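Local atomic coordinates of porin protein associated with imipenem resistance (Acinetobacter baumannii, PDB entry 4FUV), a protein that forms an eight-stranded beta-barrel in the outer membrane and probably takes part in the uptake of ornithine and imipenem. Residues T65-M70 against T111-A116. Residues are numbered along the deposited sequence; the frame is centred on the assembly and turned at random.
Sequences TYDLDM and TRNVDA
Thr111 pairs with Asp67 through two backbone hydrogen bonds, Thr111 N to Asp67 O and Asp67 N to Thr111 O, each 2.9 Å long. On the face they share, Thr111 OG1 bonds Asn137 ND2 on strand 134-144, and Asp67 OD1 bonds Ser56 OG on strand 42-56. At Arg112 the register passes to a non-hydrogen-bonded pair with Tyr66, CA atoms 4.6 Å apart, and the side chains lie alongside each other, pointing the same way. A chi1 of 167° sets Arg112 CG opposite the backbone N, and the chain extended from CG to NE carries the guanidinium along the ring to its hydroxyl, Arg112 CB sitting 3.7 Å from Tyr66 CE2. The phenol oxygen ends over the centre of one guanidinium face, Tyr66 OH 3.0 Å from Arg112 CZ, and the tyrosine ring and guanidinium planes are 40° apart. Because the hydroxyl lies above the guanidinium plane, the N-H groups do not point at it, and NE bonds Ser64 OG. Asn113 restores the hydrogen-bonded pattern with Thr65: its N reaches Thr65 O at 2.7 Å, nearly straight at 169°, and its O receives Thr65 N. Its side chain lies on the face of Thr65, Asp67 and Thr111, opposite Tyr66 and Arg112. The contact is thus a regular antiparallel ladder between neighbouring strands 64-81 and 95-114 of the barrel protein, flanked by strands 42-56 and 134-144.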
loop_
_atom_site.group_PDB
_atom_site.type_symbol
_atom_site.label_atom_id
_atom_site.label_comp_id
_atom_site.label_asym_id
_atom_site.label_seq_id
_atom_site.Cartn_x
_atom_site.Cartn_y
_atom_site.Cartn_z
ATOM N N THR A 65 1.059 -14.052 11.543
ATOM C CA THR A 65 -0.361 -14.194 11.777
ATOM C C THR A 65 -0.691 -13.449 13.066
ATOM O O THR A 65 0.107 -13.443 14.010
ATOM C CB THR A 65 -0.724 -15.689 11.881
ATOM O OG1 THR A 65 -1.235 -16.134 10.621
ATOM C CG2 THR A 65 -1.749 -15.940 12.961
ATOM N N TYR A 66 -1.845 -12.791 13.096
ATOM C CA TYR A 66 -2.275 -12.070 14.287
ATOM C C TYR A 66 -3.569 -12.653 14.848
ATOM O O TYR A 66 -4.430 -13.110 14.099
ATOM C CB TYR A 66 -2.428 -10.579 13.984
ATOM C CG TYR A 66 -1.124 -9.920 13.585
ATOM C CD1 TYR A 66 -0.667 -9.979 12.276
ATOM C CD2 TYR A 66 -0.341 -9.253 14.524
ATOM C CE1 TYR A 66 0.520 -9.384 11.906
ATOM C CE2 TYR A 66 0.845 -8.650 14.163
ATOM C CZ TYR A 66 1.277 -8.726 12.851
ATOM O OH TYR A 66 2.467 -8.141 12.477
ATOM N N ASP A 67 -3.679 -12.657 16.174
ATOM C CA ASP A 67 -4.892 -13.078 16.862
ATOM C C ASP A 67 -5.254 -11.993 17.870
ATOM O O ASP A 67 -4.433 -11.619 18.708
ATOM C CB ASP A 67 -4.681 -14.413 17.593
ATOM C CG ASP A 67 -4.251 -15.540 16.662
ATOM O OD1 ASP A 67 -4.665 -15.540 15.482
ATOM O OD2 ASP A 67 -3.494 -16.433 17.115
ATOM N N LEU A 68 -6.483 -11.490 17.793
ATOM C CA LEU A 68 -6.918 -10.397 18.660
ATOM C C LEU A 68 -8.126 -10.788 19.519
ATOM O O LEU A 68 -9.173 -11.190 19.003
ATOM C CB LEU A 68 -7.268 -9.173 17.818
ATOM C CG LEU A 68 -7.196 -7.748 18.388
ATOM C CD1 LEU A 68 -7.669 -6.770 17.335
ATOM C CD2 LEU A 68 -7.999 -7.555 19.661
ATOM N N ASP A 69 -7.970 -10.660 20.832
ATOM C CA ASP A 69 -9.095 -10.748 21.752
ATOM C C ASP A 69 -9.327 -9.374 22.367
ATOM O O ASP A 69 -8.380 -8.634 22.657
ATOM C CB ASP A 69 -8.842 -11.794 22.840
ATOM C CG ASP A 69 -8.795 -13.210 22.289
ATOM O OD1 ASP A 69 -9.520 -13.490 21.312
ATOM O OD2 ASP A 69 -8.031 -14.042 22.828
ATOM N N MET A 70 -10.593 -9.019 22.545
ATOM C CA MET A 70 -10.932 -7.731 23.121
ATOM C C MET A 70 -12.179 -7.860 23.983
ATOM O O MET A 70 -13.177 -8.433 23.564
ATOM C CB MET A 70 -11.134 -6.684 22.027
ATOM C CG MET A 70 -11.571 -5.317 22.545
ATOM S SD MET A 70 -11.751 -4.060 21.259
ATOM C CE MET A 70 -13.360 -4.465 20.563
ATOM N N THR A 111 -1.806 -11.357 19.838
ATOM C CA THR A 111 -0.733 -12.330 19.661
ATOM C C THR A 111 -0.235 -12.356 18.221
ATOM O O THR A 111 -1.012 -12.557 17.288
ATOM C CB THR A 111 -1.205 -13.722 20.031
ATOM O OG1 THR A 111 -1.474 -13.767 21.434
ATOM C CG2 THR A 111 -0.144 -14.748 19.690
ATOM N N ARG A 112 1.059 -12.128 18.034
ATOM C CA ARG A 112 1.656 -12.238 16.710
ATOM C C ARG A 112 2.457 -13.533 16.596
ATOM O O ARG A 112 3.376 -13.777 17.375
ATOM C CB ARG A 112 2.541 -11.030 16.406
ATOM C CG ARG A 112 3.442 -11.201 15.180
ATOM C CD ARG A 112 4.287 -9.952 14.962
ATOM N NE ARG A 112 4.800 -9.860 13.596
ATOM C CZ ARG A 112 5.373 -8.772 13.082
ATOM N NH1 ARG A 112 5.503 -7.674 13.819
ATOM N NH2 ARG A 112 5.809 -8.777 11.827
ATOM N N ASN A 113 2.096 -14.358 15.621
ATOM C CA ASN A 113 2.817 -15.590 15.340
ATOM C C ASN A 113 3.695 -15.431 14.102
ATOM O O ASN A 113 3.198 -15.241 12.995
ATOM C CB ASN A 113 1.839 -16.755 15.158
ATOM C CG ASN A 113 0.790 -16.805 16.254
ATOM O OD1 ASN A 113 -0.399 -16.543 16.014
ATOM N ND2 ASN A 113 1.223 -17.122 17.471
ATOM N N VAL A 114 5.003 -15.505 14.294
ATOM C CA VAL A 114 5.935 -15.302 13.191
ATOM C C VAL A 114 6.436 -16.644 12.661
ATOM O O VAL A 114 6.997 -17.432 13.417
ATOM C CB VAL A 114 7.118 -14.413 13.641
ATOM C CG1 VAL A 114 8.092 -14.160 12.492
ATOM C CG2 VAL A 114 6.594 -13.097 14.208
ATOM N N ASP A 115 6.209 -16.912 11.373
ATOM C CA ASP A 115 6.705 -18.139 10.749
ATOM C C ASP A 115 8.212 -18.236 10.874
ATOM O O ASP A 115 8.914 -17.220 10.889
ATOM C CB ASP A 115 6.381 -18.196 9.256
ATOM C CG ASP A 115 4.920 -18.438 8.974
ATOM O OD1 ASP A 115 4.204 -18.936 9.870
ATOM O OD2 ASP A 115 4.502 -18.140 7.833
ATOM N N ALA A 116 8.693 -19.473 10.959
ATOM C CA ALA A 116 10.110 -19.779 10.905
ATOM C C ALA A 116 10.779 -19.092 9.707
ATOM O O ALA A 116 10.239 -19.117 8.603
ATOM C CB ALA A 116 10.299 -21.285 10.813
#